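Local structure of Hpy188I (Helicobacter pylori, 3OQG) at residues P49-E54 against K124-V129; E69-V74 against T89-R94; C100-Y105 against F117-L122. The protein cleaves DNA at specific sites as a restriction endonuclease of the GIY-YIG nuclease family, probably with the help of a metal ion. One frame throughout, in Å; residues are numbered along the deposited sequence. Where two conformers were deposited one is given.

Overall arrangement
From the N terminus, the chain runs through strand 42-50 to the first side of interaction 1. This contact is completed much later, at the end of helix 113-125, and the long loop between its two sides holds both other contacts. Interaction 2 comes first. It ties strand 71-77 to the start of helix 91-98, one hairpin further on, and is closed before interaction 3 opens. Interaction 3 then joins the start of helix 103-108 to helix 113-125. Interactions 1 and 3 share helix 113-125 and touch through Glu54. Interactions 1 and 2 reach the same antiparallel sheet, and nucleotides of the bound DNA lie against interactions 2 and 3.

Interaction 1 of 3, residues P49-E54 against K124-V129; sequences PNNSLE and KINKIV
Pro49 and Asn126 meet at the surface, where strand 42-50 ends beside the exit of helix 113-125. The proline ring lies against the backbone of the other segment. Its CG is 3.3 Å from Lys127 O, and its CD also faces that carbonyl oxygen. Pro49 CB is 3.6 Å from Asn126 OD1. The same OD1 takes a weak hydrogen bond from Asn51 ND2, at 3.3 Å and with an N-H...O angle of only 120°. The two amide planes stand 90° apart, and the bond is far from straight. Asn51 ND2 has a stronger partner in Leu123 O, a carbonyl of the last turn of the helix. Asn126 is the first residue to leave the helical conformation, and it does so with positive phi. Its CG lies anti to the backbone N (chi1 -160°), and the amide swings over toward Pro49 and Asn51. After Asn50 the chain turns toward strand 55-60. Asn51 to Glu54 form a type I beta turn, closed by a bond of 3.1 Å from Glu54 N to Asn51 O. An Asx motif at Asn50 overlaps it: OD1 accepts from Leu53 N at 3.3 Å, with the donor above the carbonyl plane. Beyond Asn126, the chain enters strand 129-134, where Val129 pairs through its backbone with Leu47 of strand 42-50.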
loop_
_atom_site.group_PDB
_atom_site.type_symbol
_atom_site.label_atom_id
_atom_site.label_comp_id
_atom_site.label_asym_id
_atom_site.label_seq_id
_atom_site.Cartn_x
_atom_site.Cartn_y
_atom_site.Cartn_z
ATOM N N PRO A 49 -6.085 23.250 4.836
ATOM C CA PRO A 49 -7.024 22.985 3.751
ATOM C C PRO A 49 -7.125 24.145 2.808
ATOM O O PRO A 49 -7.187 25.314 3.242
ATOM C CB PRO A 49 -8.366 22.796 4.479
ATOM C CG PRO A 49 -7.983 22.401 5.810
ATOM C CD PRO A 49 -6.777 23.190 6.139
ATOM N N ASN A 50 -7.101 23.814 1.522
ATOM C CA ASN A 50 -7.339 24.758 0.472
ATOM C C ASN A 50 -8.496 24.234 -0.391
ATOM O O ASN A 50 -8.292 23.490 -1.350
ATOM C CB ASN A 50 -6.071 24.980 -0.337
ATOM C CG ASN A 50 -6.225 26.105 -1.347
ATOM O OD1 ASN A 50 -7.346 26.393 -1.818
ATOM N ND2 ASN A 50 -5.107 26.698 -1.735
ATOM N N ASN A 51 -9.714 24.599 -0.006
ATOM C CA ASN A 51 -10.915 24.093 -0.679
ATOM C C ASN A 51 -10.997 24.444 -2.149
ATOM O O ASN A 51 -11.372 23.599 -2.979
ATOM C CB ASN A 51 -12.183 24.517 0.075
ATOM C CG ASN A 51 -12.601 23.490 1.092
ATOM O OD1 ASN A 51 -13.212 22.477 0.728
ATOM N ND2 ASN A 51 -12.238 23.708 2.365
ATOM N N SER A 52 -10.642 25.673 -2.519
ATOM C CA SER A 52 -10.728 26.062 -3.918
ATOM C C SER A 52 -9.873 25.154 -4.790
ATOM O O SER A 52 -10.271 24.810 -5.906
ATOM C CB SER A 52 -10.303 27.511 -4.121
ATOM O OG SER A 52 -10.443 27.858 -5.491
ATOM N N LEU A 53 -8.715 24.749 -4.282
ATOM C CA LEU A 53 -7.812 23.899 -5.054
ATOM C C LEU A 53 -7.933 22.406 -4.709
ATOM O O LEU A 53 -7.200 21.586 -5.254
ATOM C CB LEU A 53 -6.372 24.372 -4.872
ATOM C CG LEU A 53 -6.105 25.795 -5.400
ATOM C CD1 LEU A 53 -4.629 25.963 -5.500
ATOM C CD2 LEU A 53 -6.776 26.099 -6.739
ATOM N N GLU A 54 -8.865 22.077 -3.819
ATOM C CA GLU A 54 -9.170 20.687 -3.409
ATOM C C GLU A 54 -7.909 19.951 -2.990
ATOM O O GLU A 54 -7.607 18.859 -3.474
ATOM C CB GLU A 54 -9.910 19.914 -4.502
ATOM C CG GLU A 54 -10.578 18.630 -3.982
ATOM C CD GLU A 54 -11.357 17.898 -5.041
ATOM O OE1 GLU A 54 -11.268 18.271 -6.246
ATOM O OE2 GLU A 54 -12.079 16.957 -4.665
ATOM N N LYS A 124 -13.727 19.554 4.320
ATOM C CA LYS A 124 -15.063 19.911 4.817
ATOM C C LYS A 124 -15.022 20.482 6.224
ATOM O O LYS A 124 -15.700 21.480 6.521
ATOM C CB LYS A 124 -15.993 18.702 4.746
ATOM C CG LYS A 124 -17.434 18.938 5.120
ATOM C CD LYS A 124 -18.185 19.877 4.167
ATOM C CE LYS A 124 -19.638 20.100 4.625
ATOM N NZ LYS A 124 -19.724 20.878 5.918
ATOM N N ILE A 125 -14.232 19.853 7.093
ATOM C CA ILE A 125 -14.048 20.338 8.463
ATOM C C ILE A 125 -13.370 21.708 8.400
ATOM O O ILE A 125 -13.697 22.632 9.161
ATOM C CB ILE A 125 -13.204 19.352 9.266
ATOM C CG1 ILE A 125 -13.983 18.036 9.507
ATOM C CG2 ILE A 125 -12.715 19.989 10.583
ATOM C CD1 ILE A 125 -13.099 16.922 10.053
ATOM N N ASN A 126 -12.448 21.827 7.448
ATOM C CA ASN A 126 -11.838 23.109 7.081
ATOM C C ASN A 126 -11.126 23.774 8.257
ATOM O O ASN A 126 -11.194 25.010 8.462
ATOM C CB ASN A 126 -12.875 24.017 6.437
ATOM C CG ASN A 126 -12.259 25.137 5.617
ATOM O OD1 ASN A 126 -11.122 25.037 5.127
ATOM N ND2 ASN A 126 -13.029 26.208 5.432
ATOM N N LYS A 127 -10.388 22.944 8.998
ATOM C CA LYS A 127 -9.497 23.422 10.037
ATOM C C LYS A 127 -8.058 23.022 9.742
ATOM O O LYS A 127 -7.793 22.026 9.058
ATOM C CB LYS A 127 -9.887 22.842 11.402
ATOM C CG LYS A 127 -11.306 23.135 11.861
ATOM C CD LYS A 127 -11.547 24.606 12.099
ATOM C CE LYS A 127 -12.997 24.900 12.480
ATOM N NZ LYS A 127 -13.166 26.348 12.836
ATOM N N ILE A 128 -7.126 23.809 10.265
ATOM C CA ILE A 128 -5.709 23.469 10.155
ATOM C C ILE A 128 -5.480 22.212 11.012
ATOM O O ILE A 128 -6.061 22.064 12.108
ATOM C CB ILE A 128 -4.820 24.652 10.559
ATOM C CG1 ILE A 128 -4.926 25.766 9.494
ATOM C CG2 ILE A 128 -3.414 24.209 10.687
ATOM C CD1 ILE A 128 -4.381 27.104 9.944
ATOM N N VAL A 129 -4.705 21.277 10.470
ATOM C CA VAL A 129 -4.428 20.013 11.122
ATOM C C VAL A 129 -3.005 20.008 11.632
ATOM O O VAL A 129 -2.074 20.267 10.872
ATOM C CB VAL A 129 -4.582 18.839 10.121
ATOM C CG1 VAL A 129 -4.339 17.527 10.785
ATOM C CG2 VAL A 129 -5.932 18.892 9.441
#

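Interaction 2 of 3, residues E69-V74 against T89-R94; sequences EGLVYV and TPITKR. With nucleotides of chain C.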
loop_
_atom_site.group_PDB
_atom_site.type_symbol
_atom_site.label_atom_id
_atom_site.label_comp_id
_atom_site.label_asym_id
_atom_site.label_seq_id
_atom_site.Cartn_x
_atom_site.Cartn_y
_atom_site.Cartn_z
ATOM N N GLU A 69 12.528 9.953 6.215
ATOM C CA GLU A 69 11.655 8.872 5.718
ATOM C C GLU A 69 11.368 7.845 6.804
ATOM O O GLU A 69 12.275 7.470 7.537
ATOM C CB GLU A 69 12.371 8.156 4.574
ATOM C CG GLU A 69 12.717 9.041 3.418
ATOM C CD GLU A 69 13.333 8.283 2.271
ATOM O OE1 GLU A 69 14.361 7.602 2.486
ATOM O OE2 GLU A 69 12.783 8.371 1.155
ATOM N N GLY A 70 10.134 7.344 6.885
ATOM C CA GLY A 70 9.791 6.304 7.839
ATOM C C GLY A 70 9.317 6.893 9.149
ATOM O O GLY A 70 10.118 7.157 10.061
ATOM N N LEU A 71 8.015 7.133 9.239
ATOM C CA LEU A 71 7.428 7.763 10.418
ATOM C C LEU A 71 6.049 7.184 10.728
ATOM O O LEU A 71 5.352 6.669 9.846
ATOM C CB LEU A 71 7.295 9.281 10.235
ATOM C CG LEU A 71 6.300 9.829 9.197
ATOM C CD1 LEU A 71 5.893 11.302 9.531
ATOM C CD2 LEU A 71 6.921 9.725 7.815
ATOM N N VAL A 72 5.675 7.283 11.996
ATOM C CA VAL A 72 4.297 7.208 12.407
ATOM C C VAL A 72 3.836 8.645 12.636
ATOM O O VAL A 72 4.574 9.471 13.194
ATOM C CB VAL A 72 4.106 6.357 13.680
ATOM C CG1 VAL A 72 2.620 6.274 14.045
ATOM C CG2 VAL A 72 4.701 4.968 13.493
ATOM N N TYR A 73 2.638 8.966 12.145
ATOM C CA TYR A 73 2.070 10.299 12.341
ATOM C C TYR A 73 0.689 10.266 12.963
ATOM O O TYR A 73 -0.035 9.256 12.874
ATOM C CB TYR A 73 2.042 11.085 11.029
ATOM C CG TYR A 73 1.222 10.445 9.941
ATOM C CD1 TYR A 73 1.815 9.645 8.988
ATOM C CD2 TYR A 73 -0.155 10.668 9.858
ATOM C CE1 TYR A 73 1.051 9.047 7.964
ATOM C CE2 TYR A 73 -0.914 10.126 8.849
ATOM C CZ TYR A 73 -0.323 9.307 7.915
ATOM O OH TYR A 73 -1.078 8.737 6.931
ATOM N N VAL A 74 0.340 11.373 13.618
ATOM C CA VAL A 74 -0.968 11.574 14.218
ATOM C C VAL A 74 -1.483 12.908 13.716
ATOM O O VAL A 74 -0.784 13.910 13.827
ATOM C CB VAL A 74 -0.906 11.591 15.775
ATOM C CG1 VAL A 74 -2.342 11.639 16.393
ATOM C CG2 VAL A 74 -0.109 10.361 16.293
ATOM N N THR A 89 7.854 7.023 3.337
ATOM C CA THR A 89 8.348 8.215 2.639
ATOM C C THR A 89 8.368 9.393 3.626
ATOM O O THR A 89 7.935 9.244 4.773
ATOM C CB THR A 89 7.454 8.535 1.390
ATOM O OG1 THR A 89 6.197 9.068 1.814
ATOM C CG2 THR A 89 7.243 7.273 0.531
ATOM N N PRO A 90 8.865 10.574 3.196
ATOM C CA PRO A 90 8.672 11.772 4.029
ATOM C C PRO A 90 7.214 12.205 4.100
ATOM O O PRO A 90 6.414 11.813 3.254
ATOM C CB PRO A 90 9.510 12.852 3.304
ATOM C CG PRO A 90 10.427 12.097 2.419
ATOM C CD PRO A 90 9.629 10.897 1.982
ATOM N N ILE A 91 6.856 12.995 5.115
ATOM C CA ILE A 91 5.483 13.482 5.250
ATOM C C ILE A 91 4.967 14.165 3.981
ATOM O O ILE A 91 3.767 14.103 3.660
ATOM C CB ILE A 91 5.334 14.425 6.486
ATOM C CG1 ILE A 91 3.856 14.671 6.796
ATOM C CG2 ILE A 91 6.219 15.709 6.349
ATOM C CD1 ILE A 91 3.042 13.391 7.136
ATOM N N THR A 92 5.858 14.847 3.274
ATOM C CA THR A 92 5.463 15.621 2.112
ATOM C C THR A 92 4.853 14.709 1.042
ATOM O O THR A 92 3.838 15.047 0.447
ATOM C CB THR A 92 6.655 16.415 1.532
ATOM O OG1 THR A 92 7.760 15.536 1.285
ATOM C CG2 THR A 92 7.077 17.500 2.514
ATOM N N LYS A 93 5.488 13.565 0.801
ATOM C CA LYS A 93 4.973 12.584 -0.161
ATOM C C LYS A 93 3.652 11.955 0.315
ATOM O O LYS A 93 2.723 11.715 -0.485
ATOM C CB LYS A 93 6.031 11.520 -0.474
ATOM C CG LYS A 93 7.209 12.052 -1.293
ATOM C CD LYS A 93 8.025 10.881 -1.797
ATOM C CE LYS A 93 9.330 11.292 -2.378
ATOM N NZ LYS A 93 10.075 10.067 -2.816
ATOM N N ARG A 94 3.547 11.674 1.612
ATOM C CA ARG A 94 2.304 11.134 2.139
ATOM C C ARG A 94 1.166 12.136 1.965
ATOM O O ARG A 94 0.048 11.754 1.645
ATOM C CB ARG A 94 2.426 10.700 3.611
ATOM C CG ARG A 94 1.132 10.076 4.183
ATOM C CD ARG A 94 0.764 8.771 3.454
ATOM N NE ARG A 94 -0.527 8.166 3.798
ATOM C CZ ARG A 94 -1.663 8.357 3.127
ATOM N NH1 ARG A 94 -1.713 9.171 2.108
ATOM N NH2 ARG A 94 -2.761 7.686 3.473
ATOM P P DG C 6 -2.241 4.890 6.027
ATOM O OP1 DG C 6 -1.553 5.072 7.323
ATOM O OP2 DG C 6 -3.253 5.879 5.576
ATOM O "O5'" DG C 6 -1.135 4.719 4.896
ATOM C "C5'" DG C 6 -0.427 3.487 4.794
ATOM C "C4'" DG C 6 0.215 3.351 3.435
ATOM O "O4'" DG C 6 -0.786 3.276 2.392
ATOM C "C3'" DG C 6 1.142 4.508 3.053
ATOM O "O3'" DG C 6 2.382 3.974 2.594
ATOM C "C2'" DG C 6 0.410 5.194 1.914
ATOM C "C1'" DG C 6 -0.290 4.009 1.290
ATOM N N9 DG C 6 -1.395 4.338 0.395
ATOM C C8 DG C 6 -2.562 5.008 0.689
ATOM N N7 DG C 6 -3.318 5.201 -0.360
ATOM C C5 DG C 6 -2.618 4.606 -1.405
ATOM C C6 DG C 6 -2.927 4.509 -2.790
ATOM O O6 DG C 6 -3.915 4.955 -3.398
ATOM N N1 DG C 6 -1.932 3.819 -3.487
ATOM C C2 DG C 6 -0.789 3.307 -2.926
ATOM N N2 DG C 6 0.068 2.689 -3.758
ATOM N N3 DG C 6 -0.493 3.392 -1.644
ATOM C C4 DG C 6 -1.441 4.054 -0.951
HETATM O O HOH W 1 10.752 8.802 -0.463
#
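Arg94 and Tyr73 cross at about a right angle beside the DNA backbone. Arg94 leaves helix 91-98 with CB directed toward strand 71-77. CG lies against the tyrosine, 3.9 Å from Tyr73 CE1. The chain bends at chi2 (64°), and CD touches both the Tyr73 hydroxyl and C2' of DG6 of chain C, each at 3.9 Å. NE lies 3.2 Å from Tyr73 OH. The guanidinium stands 79° from the tyrosine ring, and C2' of DG6 lies over one of its faces, toward the rim. The phosphorus is in its plane, at the edge. NH2 makes a nearly straight hydrogen bond to OP2 of DG6, at 2.8 Å and 162°. NH1 is held by Asn115 OD1, and Tyr98 adds a cation-pi contact, so the group is fixed at several points. Tyr73 OH is itself hydrogen-bonded to Tyr98 OH. Strand 71-77 and the next strand, 80-87, probably carry the GIY and YIG halves of the family motif. His86, close to Tyr73, can bind calcium in this protein, though no calcium sits on this chain here. Nearer the start of both segments, Leu71 CD2 sits 3.2 Å from Thr89 O, and Leu71 CD1 is 4.3 Å from Ile91 CD1. Glu69 CG runs beside the Pro90 ring. A water links Glu69 OE2 (2.6 Å) to Lys93 NZ (2.8 Å). A G1 beta bulge sets Gly70 and Leu71 together opposite Ser87. Strand 71-77 lies between strands 80-87 and 129-134. Helix 91-98 packs over it, with Ile91 reaching on to Leu44 and Cys45 of strand 42-50.

Interaction 3 of 3, residues C100-Y105 against F117-L122; sequences CGKVEY and FVLQSL. With nucleotides of chain D.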
loop_
_atom_site.group_PDB
_atom_site.type_symbol
_atom_site.label_atom_id
_atom_site.label_comp_id
_atom_site.label_asym_id
_atom_site.label_seq_id
_atom_site.Cartn_x
_atom_site.Cartn_y
_atom_site.Cartn_z
ATOM N N CYS A 100 -4.411 13.074 -3.563
ATOM C CA CYS A 100 -5.058 12.255 -4.598
ATOM C C CYS A 100 -6.524 11.930 -4.303
ATOM O O CYS A 100 -7.217 11.377 -5.164
ATOM C CB CYS A 100 -4.302 10.950 -4.805
ATOM S SG CYS A 100 -2.645 11.181 -5.484
ATOM N N GLY A 101 -6.986 12.256 -3.097
ATOM C CA GLY A 101 -8.353 11.979 -2.679
ATOM C C GLY A 101 -9.425 12.867 -3.280
ATOM O O GLY A 101 -10.412 13.121 -2.635
ATOM N N LYS A 102 -9.226 13.343 -4.504
ATOM C CA LYS A 102 -10.168 14.252 -5.146
ATOM C C LYS A 102 -11.438 13.534 -5.594
ATOM O O LYS A 102 -11.416 12.363 -5.963
ATOM C CB LYS A 102 -9.501 14.978 -6.334
ATOM C CG LYS A 102 -8.300 15.830 -5.984
ATOM C CD LYS A 102 -7.963 16.671 -7.179
ATOM C CE LYS A 102 -6.737 17.462 -7.026
ATOM N NZ LYS A 102 -6.611 18.337 -8.215
ATOM N N VAL A 103 -12.551 14.266 -5.585
ATOM C CA VAL A 103 -13.819 13.734 -6.065
ATOM C C VAL A 103 -13.700 13.073 -7.436
ATOM O O VAL A 103 -14.203 11.947 -7.635
ATOM C CB VAL A 103 -14.904 14.825 -6.055
ATOM C CG1 VAL A 103 -16.165 14.366 -6.817
ATOM C CG2 VAL A 103 -15.218 15.262 -4.618
ATOM N N GLU A 104 -13.037 13.756 -8.375
ATOM C CA GLU A 104 -12.852 13.233 -9.727
ATOM C C GLU A 104 -12.161 11.866 -9.761
ATOM O O GLU A 104 -12.589 10.965 -10.485
ATOM C CB GLU A 104 -12.070 14.221 -10.606
ATOM C CG GLU A 104 -11.979 13.790 -12.076
ATOM C CD GLU A 104 -11.202 14.754 -12.948
ATOM O OE1 GLU A 104 -10.759 15.819 -12.465
ATOM O OE2 GLU A 104 -11.039 14.438 -14.144
ATOM N N TYR A 105 -11.095 11.717 -8.977
ATOM C CA TYR A 105 -10.320 10.472 -8.986
ATOM C C TYR A 105 -11.098 9.366 -8.278
ATOM O O TYR A 105 -11.025 8.232 -8.698
ATOM C CB TYR A 105 -8.923 10.651 -8.384
ATOM C CG TYR A 105 -8.183 11.879 -8.884
ATOM C CD1 TYR A 105 -8.478 12.451 -10.109
ATOM C CD2 TYR A 105 -7.196 12.454 -8.100
ATOM C CE1 TYR A 105 -7.798 13.628 -10.547
ATOM C CE2 TYR A 105 -6.517 13.608 -8.508
ATOM C CZ TYR A 105 -6.816 14.180 -9.719
ATOM O OH TYR A 105 -6.138 15.329 -10.096
ATOM N N PHE A 117 -11.571 9.667 1.604
ATOM C CA PHE A 117 -12.216 9.944 2.883
ATOM C C PHE A 117 -11.440 11.019 3.676
ATOM O O PHE A 117 -12.032 11.953 4.215
ATOM C CB PHE A 117 -12.381 8.660 3.701
ATOM C CG PHE A 117 -12.676 8.926 5.160
ATOM C CD1 PHE A 117 -13.931 9.353 5.554
ATOM C CD2 PHE A 117 -11.663 8.858 6.107
ATOM C CE1 PHE A 117 -14.187 9.672 6.887
ATOM C CE2 PHE A 117 -11.913 9.181 7.438
ATOM C CZ PHE A 117 -13.177 9.588 7.827
ATOM N N VAL A 118 -10.125 10.881 3.767
ATOM C CA VAL A 118 -9.332 11.839 4.538
ATOM C C VAL A 118 -9.294 13.230 3.897
ATOM O O VAL A 118 -9.571 14.223 4.571
ATOM C CB VAL A 118 -7.914 11.302 4.849
ATOM C CG1 VAL A 118 -7.083 12.393 5.567
ATOM C CG2 VAL A 118 -7.986 10.042 5.690
ATOM N N LEU A 119 -8.990 13.332 2.604
ATOM C CA LEU A 119 -8.900 14.657 1.994
ATOM C C LEU A 119 -10.267 15.367 2.098
ATOM O O LEU A 119 -10.341 16.535 2.490
ATOM C CB LEU A 119 -8.483 14.549 0.545
ATOM C CG LEU A 119 -8.437 15.894 -0.189
ATOM C CD1 LEU A 119 -7.341 16.743 0.409
ATOM C CD2 LEU A 119 -8.218 15.714 -1.699
ATOM N N GLN A 120 -11.337 14.660 1.752
ATOM C CA GLN A 120 -12.660 15.293 1.696
ATOM C C GLN A 120 -13.114 15.684 3.098
ATOM O O GLN A 120 -13.711 16.752 3.278
ATOM C CB GLN A 120 -13.699 14.424 1.006
ATOM C CG GLN A 120 -13.405 14.146 -0.467
ATOM C CD GLN A 120 -13.184 15.404 -1.268
ATOM O OE1 GLN A 120 -13.921 16.403 -1.120
ATOM N NE2 GLN A 120 -12.183 15.373 -2.142
ATOM N N SER A 121 -12.810 14.840 4.081
ATOM C CA SER A 121 -13.170 15.150 5.478
ATOM C C SER A 121 -12.405 16.363 5.982
ATOM O O SER A 121 -12.989 17.264 6.584
ATOM C CB SER A 121 -12.921 13.952 6.401
ATOM O OG SER A 121 -13.846 12.902 6.125
ATOM N N LEU A 122 -11.102 16.400 5.730
ATOM C CA LEU A 122 -10.294 17.547 6.151
ATOM C C LEU A 122 -10.695 18.846 5.449
ATOM O O LEU A 122 -10.694 19.909 6.069
ATOM C CB LEU A 122 -8.800 17.247 5.970
ATOM C CG LEU A 122 -8.216 16.101 6.808
ATOM C CD1 LEU A 122 -6.682 16.035 6.711
ATOM C CD2 LEU A 122 -8.639 16.072 8.264
ATOM P P DT D 2 -6.056 16.156 -13.309
ATOM O OP1 DT D 2 -6.292 16.241 -14.771
ATOM O OP2 DT D 2 -7.140 16.515 -12.362
ATOM O "O5'" DT D 2 -5.577 14.672 -12.986
ATOM C "C5'" DT D 2 -4.935 13.883 -13.988
ATOM C "C4'" DT D 2 -4.369 12.618 -13.387
ATOM O "O4'" DT D 2 -3.446 12.922 -12.330
ATOM C "C3'" DT D 2 -5.366 11.626 -12.784
ATOM O "O3'" DT D 2 -5.546 10.561 -13.729
ATOM C "C2'" DT D 2 -4.692 11.145 -11.500
ATOM C "C1'" DT D 2 -3.298 11.745 -11.573
ATOM N N1 DT D 2 -2.665 12.112 -10.298
ATOM C C2 DT D 2 -1.626 11.338 -9.836
ATOM O O2 DT D 2 -1.267 10.299 -10.378
ATOM N N3 DT D 2 -1.018 11.821 -8.705
ATOM C C4 DT D 2 -1.356 12.961 -7.995
ATOM O O4 DT D 2 -0.688 13.293 -7.017
ATOM C C5 DT D 2 -2.501 13.687 -8.497
ATOM C C7 DT D 2 -2.981 14.896 -7.750
ATOM C C6 DT D 2 -3.089 13.234 -9.611
ATOM P P DT D 3 -6.331 9.223 -13.309
ATOM O OP1 DT D 3 -7.187 8.874 -14.468
ATOM O OP2 DT D 3 -6.955 9.395 -11.973
ATOM O "O5'" DT D 3 -5.166 8.147 -13.185
ATOM C "C5'" DT D 3 -4.072 8.178 -14.094
ATOM C "C4'" DT D 3 -2.986 7.223 -13.657
ATOM O "O4'" DT D 3 -2.389 7.671 -12.408
ATOM C "C3'" DT D 3 -3.425 5.777 -13.411
ATOM O "O3'" DT D 3 -2.338 4.916 -13.765
ATOM C "C2'" DT D 3 -3.637 5.757 -11.908
ATOM C "C1'" DT D 3 -2.474 6.627 -11.446
ATOM N N1 DT D 3 -2.674 7.233 -10.106
ATOM C C2 DT D 3 -1.684 7.078 -9.157
ATOM O O2 DT D 3 -0.610 6.552 -9.386
ATOM N N3 DT D 3 -2.003 7.567 -7.919
ATOM C C4 DT D 3 -3.179 8.191 -7.541
ATOM O O4 DT D 3 -3.343 8.534 -6.362
ATOM C C5 DT D 3 -4.148 8.375 -8.600
ATOM C C7 DT D 3 -5.435 9.080 -8.298
ATOM C C6 DT D 3 -3.848 7.897 -9.814
ATOM O "O5'" DG D 1 -3.299 20.848 -10.353
ATOM C "C5'" DG D 1 -4.341 20.254 -11.121
ATOM C "C4'" DG D 1 -3.869 19.104 -11.981
ATOM O "O4'" DG D 1 -2.511 18.739 -11.608
ATOM C "C3'" DG D 1 -4.697 17.827 -11.805
ATOM O "O3'" DG D 1 -4.769 17.070 -13.020
ATOM C "C2'" DG D 1 -3.889 17.060 -10.783
ATOM C "C1'" DG D 1 -2.489 17.355 -11.277
ATOM N N9 DG D 1 -1.459 17.126 -10.266
ATOM C C8 DG D 1 -1.184 17.893 -9.155
ATOM N N7 DG D 1 -0.227 17.397 -8.412
ATOM C C5 DG D 1 0.162 16.237 -9.076
ATOM C C6 DG D 1 1.160 15.267 -8.749
ATOM O O6 DG D 1 1.927 15.232 -7.774
ATOM N N1 DG D 1 1.216 14.257 -9.701
ATOM C C2 DG D 1 0.426 14.178 -10.820
ATOM N N2 DG D 1 0.644 13.119 -11.620
ATOM N N3 DG D 1 -0.503 15.066 -11.135
ATOM C C4 DG D 1 -0.582 16.062 -10.226
#
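Gln120 reaches Gly101 by way of its torsions: CG stands beside the backbone N (chi1 -64°), and the chain bends at chi2 (-54°). This carries the amide out from helix 113-125 to the loop before helix 103-108. NE2 donates to Gly101 O over 2.9 Å with an almost straight N-H...O angle of 171°. The oxygen lies in the amide plane of Gln120, while the donor is tilted from the carbonyl plane of Gly101. NE2 also bonds to Glu54 OE2, and the two acceptors together fix the rotation of the amide. Glu54 OE2 accepts from Val103 N as well, in the first turn of helix 103-108. The Val103 and Gln120 side chains cross at about a right angle, with Val103 CG2 3.9 Å from Gln120 OE1. Leu119 fills the other part of the contact, with CD2 3.5 Å from Gly101 C. Gly101 has no side chain on the side of Leu119 CB, where there would be no room for one, and this lets its CA come within 5.4 Å of Leu119 CA. The helix that begins here meets the DNA. Tyr105 OH donates to OP2 of DT2 of chain D at 2.7 Å. C2' of the same nucleotide lies over the centre of one ring face, and Lys102 CB is on the opposite face toward the rim. The thymine methyl C7 of DT3 of chain D is 3.8 Å from Tyr105 CD2. The start of helix 103-108 meets the DNA through Tyr105 and helix 113-125 through Val103. Helix 113-125 in turn packs on the sheet: Phe117, Val118 and Leu122 touch Phe82 of strand 80-87, and Leu119 and Leu122 touch Leu56 of strand 55-60.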